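Local coordinates for putative hemin storage protein (Bordetella bronchiseptica, PDB 6AU1), which cleaves deacetylated poly-beta-1,6-N-acetylglucosamine, a biofilm polysaccharide, through the glycoside hydrolase domain that this chain represents, at residues V12-I17 with N76-Q81; A48-K53 with P69-L74; Q251-F256 with D261-M266; Q283-V288 with K292-T297. All coordinates share one frame; numbering follows the deposited sequence. Where two conformers were deposited one is given.

Interaction 1 of 4, residues V12-I17 with N76-Q81; sequences VDLDYI and NRVAWQ
Leu14 and Val78 mark the nearest approach of the two backbones, their CA atoms lying 8.5 Å apart, so the short helical turn 14-17 and the first half of helix 75-86 meet through side chains alone. Val78 is the single residue of 76-81 that makes the contact, and two residues of the turn face it. Ile17 comes to it tip to tip: CG1 of Ile17 stands beside the backbone N and the chain then runs out straight (chi2 174°), which carries CD1 into the fork of the valine. Ile17 CD1 thus lies 3.9 Å from Val78 CG1 and 4.0 Å from Val78 CG2, touching both branches almost equally. Leu14 adds a looser touch, with its CD1 4.3 Å from Val78 CG1. Its chi1 of -111° is far from any staggered position, which suggests some torsional strain in this buried leucine. Branched aliphatic residues suit the place, since they fill a buried interface without bringing in a polar group. The turn itself is held by a bond from Tyr16 N to Asp13 O, 3.1 Å long, and its polar residues look another way: Asp13 OD1 bonds to the hydroxyl of Tyr335. This is core packing of a (beta/alpha)8 barrel just beyond the C-terminal end of strand 8-12, which pairs with strand 43-47. Leu46 of that second strand lies under both Leu14 and Val78, while helix 22-39 closes the cluster, with Leu32 against Ile17 and Leu29 against Val78.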
# COMPACT_ATOMS: atom_id res chain seq x y z
N VAL A 12 9.45 -3.38 3.62
CA VAL A 12 10.43 -4.37 3.18
C VAL A 12 9.91 -5.27 2.08
O VAL A 12 8.80 -5.82 2.19
CB VAL A 12 10.87 -5.24 4.38
CG1 VAL A 12 11.73 -6.41 3.92
CG2 VAL A 12 11.61 -4.38 5.42
N ASP A 13 10.71 -5.44 1.02
CA ASP A 13 10.36 -6.32 -0.08
C ASP A 13 10.81 -7.74 0.18
O ASP A 13 12.00 -7.98 0.38
CB ASP A 13 11.01 -5.84 -1.39
CG ASP A 13 10.59 -4.45 -1.76
OD1 ASP A 13 9.44 -4.30 -2.23
OD2 ASP A 13 11.42 -3.52 -1.60
N LEU A 14 9.88 -8.69 0.19
CA LEU A 14 10.27 -10.10 0.18
C LEU A 14 10.94 -10.45 -1.15
O LEU A 14 11.66 -11.44 -1.25
CB LEU A 14 9.07 -11.01 0.41
CG LEU A 14 9.08 -11.75 1.75
CD1 LEU A 14 9.26 -10.76 2.85
CD2 LEU A 14 7.82 -12.57 1.98
N ASP A 15 10.67 -9.65 -2.19
CA ASP A 15 11.37 -9.83 -3.46
C ASP A 15 12.88 -9.65 -3.30
O ASP A 15 13.66 -10.18 -4.09
CB ASP A 15 10.85 -8.85 -4.53
CG ASP A 15 9.40 -9.11 -4.93
OD1 ASP A 15 8.95 -10.27 -4.82
OD2 ASP A 15 8.73 -8.16 -5.37
N TYR A 16 13.30 -8.92 -2.27
CA TYR A 16 14.73 -8.73 -1.99
C TYR A 16 15.32 -9.90 -1.20
O TYR A 16 16.52 -10.15 -1.25
CB TYR A 16 14.99 -7.44 -1.20
CG TYR A 16 14.95 -6.11 -1.94
CD1 TYR A 16 14.42 -5.99 -3.22
CD2 TYR A 16 15.43 -4.95 -1.32
CE1 TYR A 16 14.38 -4.75 -3.87
CE2 TYR A 16 15.40 -3.71 -1.96
CZ TYR A 16 14.87 -3.62 -3.22
OH TYR A 16 14.84 -2.39 -3.84
N ILE A 17 14.46 -10.59 -0.45
CA ILE A 17 14.89 -11.73 0.37
C ILE A 17 14.97 -13.00 -0.47
O ILE A 17 15.92 -13.79 -0.35
CB ILE A 17 13.93 -11.97 1.55
CG1 ILE A 17 13.83 -10.70 2.42
CG2 ILE A 17 14.34 -13.22 2.36
CD1 ILE A 17 12.79 -10.79 3.53
N ASN A 76 5.39 -16.13 6.35
CA ASN A 76 5.23 -16.55 7.74
C ASN A 76 6.57 -16.56 8.48
O ASN A 76 6.66 -16.09 9.62
CB ASN A 76 4.56 -17.93 7.83
CG ASN A 76 5.46 -19.06 7.33
OD1 ASN A 76 6.00 -19.00 6.22
ND2 ASN A 76 5.63 -20.11 8.16
N ARG A 77 7.62 -17.08 7.85
CA ARG A 77 8.86 -17.24 8.60
C ARG A 77 9.61 -15.91 8.76
O ARG A 77 10.24 -15.68 9.78
CB ARG A 77 9.75 -18.31 7.95
CG ARG A 77 10.41 -17.91 6.65
CD ARG A 77 10.62 -19.14 5.75
NE ARG A 77 11.10 -20.33 6.47
CZ ARG A 77 12.38 -20.67 6.60
NH1 ARG A 77 13.33 -19.91 6.08
NH2 ARG A 77 12.72 -21.78 7.26
N VAL A 78 9.49 -15.00 7.79
CA VAL A 78 10.12 -13.69 7.93
C VAL A 78 9.36 -12.88 8.98
O VAL A 78 9.98 -12.19 9.80
CB VAL A 78 10.17 -12.95 6.60
CG1 VAL A 78 10.75 -11.54 6.77
CG2 VAL A 78 11.01 -13.76 5.60
N ALA A 79 8.04 -12.98 8.97
CA ALA A 79 7.24 -12.29 9.98
C ALA A 79 7.59 -12.79 11.38
O ALA A 79 7.80 -11.99 12.30
CB ALA A 79 5.75 -12.49 9.71
N TRP A 80 7.69 -14.11 11.56
CA TRP A 80 8.02 -14.63 12.89
C TRP A 80 9.42 -14.19 13.34
O TRP A 80 9.63 -13.87 14.51
CB TRP A 80 7.92 -16.17 12.93
CG TRP A 80 6.54 -16.69 13.29
CD1 TRP A 80 5.76 -17.55 12.56
CD2 TRP A 80 5.78 -16.35 14.46
NE1 TRP A 80 4.57 -17.78 13.22
CE2 TRP A 80 4.56 -17.05 14.38
CE3 TRP A 80 6.01 -15.53 15.57
CZ2 TRP A 80 3.58 -16.96 15.37
CZ3 TRP A 80 5.04 -15.43 16.54
CH2 TRP A 80 3.84 -16.15 16.43
N GLN A 81 10.38 -14.18 12.41
CA GLN A 81 11.74 -13.83 12.81
C GLN A 81 11.85 -12.35 13.12
O GLN A 81 12.56 -11.98 14.06
CB GLN A 81 12.75 -14.23 11.74
CG GLN A 81 12.87 -15.73 11.59
CD GLN A 81 14.26 -16.18 11.18
OE1 GLN A 81 15.24 -15.47 11.38
NE2 GLN A 81 14.34 -17.36 10.58

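Interaction 2 of 4, residues A48-K53 with P69-L74; sequences AFADPK and PMRADL. With SO4 (sulfate ion), chain C.
Pro52 lies over one face of the Arg71 guanidinium while a sulfate ion grips the edge of the same group, an apolar and an ionic partner sharing one flat cation. Both segments belong to the long loop that joins strand 43-47 to helix 75-86 of the (beta/alpha)8 barrel, at the C-terminal side of the strands, where enzymes of this fold keep their active sites. The two side chains run antiparallel alongside one another; Pro52 CG sits 3.7 Å above the guanidinium plane of Arg71, displaced toward its rim, and Pro52 CB is 3.8 Å from Arg71 NH1. A rigid, flat-sided proline ring suits this position beside a delocalised cation. The arginine reaches it because its chain is stretched out, CG anti to the backbone N (chi1 -171°) and extended on to NE. On the way, the methylene CD of Arg71 rests 3.9 Å from Ala50 CB, a methyl small enough to let the chain lie close. The NH1 nitrogen bonds to the hydroxyl of Tyr62, and Asp15 offers a long, weak ion pair. Tyr18 OH also bonds the sulfate, which probably came from the crystallisation liquor. Two bonds fix the rotation of the guanidinium: Arg71 NE donates to sulfate O1 at 3.0 Å, and Arg71 NH2 donates to sulfate O2 at 2.8 Å, almost straight at 175°.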
# COMPACT_ATOMS: atom_id res chain seq x y z
N ALA A 48 3.77 -9.36 1.19
CA ALA A 48 3.28 -10.74 1.25
C ALA A 48 3.05 -11.32 -0.14
O ALA A 48 2.70 -12.50 -0.29
CB ALA A 48 1.98 -10.80 2.08
N PHE A 49 3.24 -10.47 -1.15
CA PHE A 49 3.03 -10.81 -2.57
C PHE A 49 4.34 -10.66 -3.35
O PHE A 49 5.26 -9.99 -2.89
CB PHE A 49 1.94 -9.91 -3.18
CG PHE A 49 2.31 -8.44 -3.20
CD1 PHE A 49 2.21 -7.67 -2.05
CD2 PHE A 49 2.76 -7.84 -4.37
CE1 PHE A 49 2.55 -6.31 -2.06
CE2 PHE A 49 3.11 -6.50 -4.40
CZ PHE A 49 3.00 -5.73 -3.23
N ALA A 50 4.43 -11.30 -4.52
CA ALA A 50 5.64 -11.19 -5.32
C ALA A 50 5.43 -10.23 -6.49
O ALA A 50 4.42 -10.30 -7.19
CB ALA A 50 6.07 -12.55 -5.83
N ASP A 51 6.39 -9.33 -6.70
CA ASP A 51 6.35 -8.40 -7.83
C ASP A 51 7.76 -8.18 -8.39
O ASP A 51 8.19 -7.03 -8.54
CB ASP A 51 5.70 -7.07 -7.37
CG ASP A 51 5.43 -6.10 -8.52
OD1 ASP A 51 5.36 -6.52 -9.69
OD2 ASP A 51 5.29 -4.89 -8.24
N PRO A 52 8.48 -9.27 -8.72
CA PRO A 52 9.89 -9.08 -9.08
C PRO A 52 10.09 -8.29 -10.37
O PRO A 52 11.16 -7.69 -10.55
CB PRO A 52 10.41 -10.51 -9.25
CG PRO A 52 9.20 -11.32 -9.57
CD PRO A 52 8.08 -10.69 -8.79
N LYS A 53 9.10 -8.28 -11.26
CA LYS A 53 9.24 -7.53 -12.51
C LYS A 53 8.91 -6.05 -12.33
O LYS A 53 9.24 -5.22 -13.18
CB LYS A 53 8.36 -8.15 -13.60
CG LYS A 53 8.84 -9.53 -14.03
CD LYS A 53 8.02 -10.07 -15.19
CE LYS A 53 6.75 -10.74 -14.71
NZ LYS A 53 6.74 -12.17 -15.15
N PRO A 69 -0.45 -19.30 -7.24
CA PRO A 69 0.76 -20.07 -6.91
C PRO A 69 1.63 -19.34 -5.91
O PRO A 69 1.61 -18.11 -5.81
CB PRO A 69 1.48 -20.20 -8.26
CG PRO A 69 0.43 -19.97 -9.29
CD PRO A 69 -0.57 -19.04 -8.68
N MET A 70 2.39 -20.11 -5.15
CA MET A 70 3.29 -19.55 -4.17
C MET A 70 4.71 -19.53 -4.77
O MET A 70 5.20 -20.57 -5.24
CB MET A 70 3.21 -20.41 -2.90
CG MET A 70 3.95 -19.90 -1.71
SD MET A 70 3.56 -20.88 -0.23
CE MET A 70 3.76 -22.55 -0.81
N ARG A 71 5.35 -18.36 -4.77
CA ARG A 71 6.73 -18.25 -5.25
C ARG A 71 7.69 -18.88 -4.25
O ARG A 71 8.68 -19.49 -4.62
CB ARG A 71 7.12 -16.78 -5.48
CG ARG A 71 8.47 -16.64 -6.19
CD ARG A 71 8.83 -15.19 -6.45
NE ARG A 71 9.96 -15.07 -7.37
CZ ARG A 71 10.82 -14.06 -7.37
NH1 ARG A 71 10.70 -13.08 -6.48
NH2 ARG A 71 11.81 -14.03 -8.26
N ALA A 72 7.38 -18.68 -2.98
CA ALA A 72 8.13 -19.28 -1.88
C ALA A 72 7.27 -19.19 -0.65
O ALA A 72 6.51 -18.23 -0.50
CB ALA A 72 9.47 -18.56 -1.66
N ASP A 73 7.38 -20.16 0.25
CA ASP A 73 6.65 -20.08 1.51
C ASP A 73 7.48 -19.26 2.49
O ASP A 73 8.25 -19.82 3.28
CB ASP A 73 6.36 -21.48 2.07
CG ASP A 73 5.29 -21.48 3.14
OD1 ASP A 73 4.91 -20.38 3.61
OD2 ASP A 73 4.84 -22.58 3.53
N LEU A 74 7.33 -17.94 2.44
CA LEU A 74 8.34 -17.07 3.02
C LEU A 74 7.77 -16.05 3.99
O LEU A 74 8.45 -15.64 4.93
CB LEU A 74 9.11 -16.36 1.89
CG LEU A 74 10.34 -15.52 2.22
CD1 LEU A 74 11.36 -16.33 3.00
CD2 LEU A 74 10.95 -15.01 0.91
S SO4 C . 11.74 -17.61 -9.70
O1 SO4 C . 10.54 -17.61 -8.86
O2 SO4 C . 12.11 -16.23 -10.02
O3 SO4 C . 11.45 -18.34 -10.94
O4 SO4 C . 12.85 -18.25 -8.99

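Interaction 3 of 4, residues Q251-F256 with D261-M266; sequences QSLPEF and DFVALM
Phe256 N donates to Ser252 O at 3.0 Å, closing the first turn of helix 253-259 and setting Phe256 on the side that faces Val263 of the neighbouring strand. Ser252 is the N-cap, and a second, weak bond supports the turn: Glu255 N points at Ser252 OG over 3.4 Å, long but straight at 169°. A serine suits a helix start because its short hydroxyl can take up an N-H that has no earlier carbonyl to meet. Across the contact everything is apolar and centres on Val263. Its CG2 presses on the root of the phenylalanine, 3.8 Å from Phe256 CB and 4.0 Å from Phe256 C. With CG1 anti to the backbone N (chi1 175°), Val263 turns its other branch to the edge of the Phe256 ring, near the ring plane, and lets CG1 meet Leu253 CD1 more loosely at 4.3 Å. A beta-branched valine is at home in a strand, and its two methyls make a compact surface for the helix to pack on. The arrangement is a helix lying on the next strand of the (beta/alpha)8 barrel: strand 262-266 runs between strands 230-235 and 297-305, and Leu235 packs beside Val263, while helix 195-223 flanks Ser252 and Glu255.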
# COMPACT_ATOMS: atom_id res chain seq x y z
N GLN A 251 -9.00 7.94 -4.04
CA GLN A 251 -8.44 8.01 -2.68
C GLN A 251 -8.66 9.41 -2.14
O GLN A 251 -8.78 10.36 -2.91
CB GLN A 251 -6.95 7.69 -2.67
CG GLN A 251 -6.57 6.36 -3.31
CD GLN A 251 -5.09 6.08 -3.19
OE1 GLN A 251 -4.30 6.99 -2.96
NE2 GLN A 251 -4.70 4.82 -3.32
N SER A 252 -8.67 9.56 -0.81
CA SER A 252 -9.01 10.82 -0.16
C SER A 252 -8.39 10.87 1.23
O SER A 252 -8.51 9.91 1.97
CB SER A 252 -10.53 10.99 -0.05
OG SER A 252 -10.88 11.94 0.92
N LEU A 253 -7.76 11.98 1.60
CA LEU A 253 -7.14 12.05 2.93
C LEU A 253 -8.19 12.07 4.05
O LEU A 253 -8.07 11.30 5.00
CB LEU A 253 -6.21 13.26 3.04
CG LEU A 253 -5.59 13.48 4.42
CD1 LEU A 253 -4.82 12.23 4.88
CD2 LEU A 253 -4.67 14.69 4.39
N PRO A 254 -9.23 12.94 3.95
CA PRO A 254 -10.22 12.94 5.05
C PRO A 254 -10.90 11.59 5.26
O PRO A 254 -11.10 11.18 6.41
CB PRO A 254 -11.25 13.98 4.58
CG PRO A 254 -10.53 14.84 3.65
CD PRO A 254 -9.51 14.00 2.97
N GLU A 255 -11.27 10.93 4.17
CA GLU A 255 -11.96 9.65 4.26
C GLU A 255 -11.02 8.56 4.79
O GLU A 255 -11.45 7.69 5.54
CB GLU A 255 -12.53 9.24 2.91
CG GLU A 255 -13.65 10.16 2.41
CD GLU A 255 -14.85 10.18 3.33
OE1 GLU A 255 -15.22 9.10 3.85
OE2 GLU A 255 -15.42 11.27 3.56
N PHE A 256 -9.75 8.61 4.39
CA PHE A 256 -8.77 7.64 4.89
C PHE A 256 -8.58 7.83 6.38
O PHE A 256 -8.51 6.85 7.14
CB PHE A 256 -7.41 7.78 4.18
CG PHE A 256 -7.30 7.02 2.88
CD1 PHE A 256 -8.39 6.85 2.04
CD2 PHE A 256 -6.08 6.48 2.50
CE1 PHE A 256 -8.26 6.14 0.83
CE2 PHE A 256 -5.95 5.77 1.30
CZ PHE A 256 -7.04 5.62 0.46
N ASP A 261 -6.39 3.08 10.81
CA ASP A 261 -5.65 3.47 12.01
C ASP A 261 -4.51 4.39 11.65
O ASP A 261 -4.24 5.36 12.37
CB ASP A 261 -5.13 2.24 12.74
CG ASP A 261 -6.25 1.35 13.22
OD1 ASP A 261 -6.95 1.77 14.16
OD2 ASP A 261 -6.42 0.26 12.65
N PHE A 262 -3.86 4.09 10.53
CA PHE A 262 -2.79 4.92 10.01
C PHE A 262 -2.93 5.11 8.52
O PHE A 262 -3.37 4.21 7.80
CB PHE A 262 -1.42 4.31 10.32
CG PHE A 262 -1.13 4.23 11.79
CD1 PHE A 262 -0.86 5.38 12.51
CD2 PHE A 262 -1.14 3.01 12.44
CE1 PHE A 262 -0.59 5.31 13.86
CE2 PHE A 262 -0.88 2.94 13.79
CZ PHE A 262 -0.61 4.10 14.50
N VAL A 263 -2.56 6.30 8.07
CA VAL A 263 -2.52 6.61 6.64
C VAL A 263 -1.06 6.60 6.22
O VAL A 263 -0.27 7.40 6.74
CB VAL A 263 -3.15 7.98 6.34
CG1 VAL A 263 -2.97 8.33 4.86
CG2 VAL A 263 -4.62 7.98 6.72
N ALA A 264 -0.70 5.68 5.33
CA ALA A 264 0.68 5.58 4.85
C ALA A 264 0.87 6.47 3.63
O ALA A 264 0.76 6.02 2.48
CB ALA A 264 1.05 4.13 4.53
N LEU A 265 1.16 7.73 3.89
CA LEU A 265 1.20 8.74 2.84
C LEU A 265 2.53 8.67 2.10
O LEU A 265 3.59 8.74 2.72
CB LEU A 265 0.97 10.13 3.44
CG LEU A 265 1.10 11.33 2.52
CD1 LEU A 265 0.11 11.25 1.37
CD2 LEU A 265 0.87 12.61 3.33
N MET A 266 2.48 8.53 0.78
CA MET A 266 3.70 8.35 0.02
C MET A 266 4.37 9.71 -0.24
O MET A 266 4.13 10.38 -1.25
CB MET A 266 3.40 7.55 -1.26
CG MET A 266 2.95 6.13 -0.87
SD MET A 266 2.51 5.00 -2.19
CE MET A 266 1.07 5.83 -2.85

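Interaction 4 of 4, residues Q283-V288 with K292-T297; sequences QLVAAV and KGLDRT. With SO4 (sulfate ion), chain E.
CG1 of Val288 stands anti to the backbone N (chi1 175°) and OG1 of Thr297 beside its own backbone N (chi1 -59°), and these two torsions bring the side chains tip to tip, Val288 CG1 3.5 Å from Thr297 OG1. The Thr297 hydroxyl OG1 donates to Gly293 O at 2.7 Å, so its hydrogen is satisfied although a methyl packs against the oxygen. Gly293 O takes Arg296 N from the opposite face of its carbonyl plane. Leu294 CD2 lies 3.7 Å from Val288 CG1 and meets Val285 CG1 more loosely, crossing that side chain at about a right angle. The backbone here forms a Schellman motif that ends helix 277-290: Lys292, with positive phi, is the C-prime residue, and Gly293 N donates to Val288 O at 2.9 Å. Glycine suits the next place, because a beta carbon on Gly293 would point at the helix and come within a tight 3.3 Å of Val288 CG1. The turn then leads into strand 297-305, completing a helix-to-strand connection of the (beta/alpha)8 barrel, and Phe299 of that strand underlies Val285, Val288 and Leu294. Toward the other end of the helical segment, exposed Gln283 NE2 makes a weak bond of 3.4 Å to O4 of a sulfate ion also held by Arg282 and Gln279.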
# COMPACT_ATOMS: atom_id res chain seq x y z
N GLN A 283 4.68 21.78 1.96
CA GLN A 283 3.29 21.88 1.54
C GLN A 283 2.49 20.62 1.86
O GLN A 283 1.31 20.71 2.22
CB GLN A 283 3.20 22.20 0.04
CG GLN A 283 3.64 23.60 -0.30
CD GLN A 283 3.76 23.83 -1.79
OE1 GLN A 283 3.68 22.90 -2.58
NE2 GLN A 283 3.97 25.09 -2.18
N LEU A 284 3.11 19.45 1.71
CA LEU A 284 2.42 18.20 2.01
C LEU A 284 2.06 18.13 3.49
O LEU A 284 0.92 17.81 3.84
CB LEU A 284 3.27 16.99 1.61
CG LEU A 284 2.57 15.62 1.72
CD1 LEU A 284 1.53 15.46 0.63
CD2 LEU A 284 3.60 14.51 1.67
N VAL A 285 3.02 18.46 4.35
CA VAL A 285 2.77 18.46 5.79
C VAL A 285 1.67 19.46 6.17
O VAL A 285 0.79 19.15 6.97
CB VAL A 285 4.06 18.78 6.58
CG1 VAL A 285 3.76 18.96 8.05
CG2 VAL A 285 5.07 17.65 6.38
N ALA A 286 1.73 20.65 5.58
CA ALA A 286 0.73 21.68 5.85
C ALA A 286 -0.66 21.19 5.48
O ALA A 286 -1.64 21.45 6.19
CB ALA A 286 1.05 22.96 5.09
N ALA A 287 -0.75 20.48 4.35
CA ALA A 287 -2.03 19.95 3.89
C ALA A 287 -2.59 18.93 4.88
O ALA A 287 -3.78 18.94 5.19
CB ALA A 287 -1.89 19.33 2.50
N VAL A 288 -1.72 18.05 5.36
CA VAL A 288 -2.12 17.04 6.33
C VAL A 288 -2.55 17.70 7.64
O VAL A 288 -3.57 17.33 8.23
CB VAL A 288 -0.98 16.03 6.59
CG1 VAL A 288 -1.36 15.06 7.70
CG2 VAL A 288 -0.68 15.27 5.31
N LYS A 292 -6.04 18.05 10.17
CA LYS A 292 -5.78 17.55 11.52
C LYS A 292 -5.33 16.08 11.49
O LYS A 292 -5.77 15.27 12.30
CB LYS A 292 -7.01 17.70 12.41
CG LYS A 292 -7.62 19.10 12.41
CD LYS A 292 -6.75 20.09 13.16
CE LYS A 292 -7.41 21.47 13.21
NZ LYS A 292 -6.63 22.47 14.00
N GLY A 293 -4.47 15.74 10.54
CA GLY A 293 -4.08 14.36 10.36
C GLY A 293 -2.68 13.95 10.79
O GLY A 293 -2.28 12.82 10.55
N LEU A 294 -1.94 14.85 11.44
CA LEU A 294 -0.54 14.52 11.75
C LEU A 294 -0.42 13.36 12.73
O LEU A 294 0.55 12.61 12.69
CB LEU A 294 0.19 15.74 12.30
CG LEU A 294 0.37 16.92 11.34
CD1 LEU A 294 1.10 18.05 12.05
CD2 LEU A 294 1.13 16.49 10.09
N ASP A 295 -1.42 13.19 13.60
CA ASP A 295 -1.34 12.15 14.62
C ASP A 295 -1.42 10.74 14.03
O ASP A 295 -0.86 9.80 14.59
CB ASP A 295 -2.42 12.34 15.67
CG ASP A 295 -2.09 13.45 16.65
OD1 ASP A 295 -0.89 13.79 16.77
OD2 ASP A 295 -3.01 13.98 17.31
N ARG A 296 -2.10 10.58 12.90
CA ARG A 296 -2.21 9.24 12.33
C ARG A 296 -1.72 9.12 10.89
O ARG A 296 -1.87 8.07 10.27
CB ARG A 296 -3.65 8.74 12.45
CG ARG A 296 -4.06 8.57 13.91
CD ARG A 296 -5.36 7.80 14.07
NE ARG A 296 -6.52 8.60 13.72
CZ ARG A 296 -7.19 8.47 12.58
NH1 ARG A 296 -6.82 7.57 11.68
NH2 ARG A 296 -8.25 9.25 12.35
N THR A 297 -1.11 10.18 10.37
CA THR A 297 -0.50 10.08 9.05
C THR A 297 0.98 9.74 9.19
O THR A 297 1.72 10.43 9.89
CB THR A 297 -0.66 11.38 8.25
OG1 THR A 297 -2.06 11.66 8.11
CG2 THR A 297 -0.03 11.26 6.86
S SO4 E . 6.14 27.54 1.18
O1 SO4 E . 7.47 27.62 0.58
O2 SO4 E . 5.79 28.84 1.76
O3 SO4 E . 6.14 26.53 2.24
O4 SO4 E . 5.16 27.18 0.16

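Interactions 1 and 2 lie together at the C-terminal ends of the barrel strands, joined by Asp15, whose OD2 accepts from Asp51 N. Interactions 3 and 4 lie together where strands begin, joined by a probable bond from Val263 N to Arg296 O and by Leu265 against Val288. Interaction 3 lies across the chain's centre from both 1 and 2, with centres about 25 Å from interaction 1 and 26 Å from interaction 2. Interactions 1 and 3 are buried and purely aliphatic or aromatic across their segments. Interaction 4 is also buried but adds a backbone bond that ends a helix, whereas interaction 2, partly exposed, relies on an arginine and a bound anion.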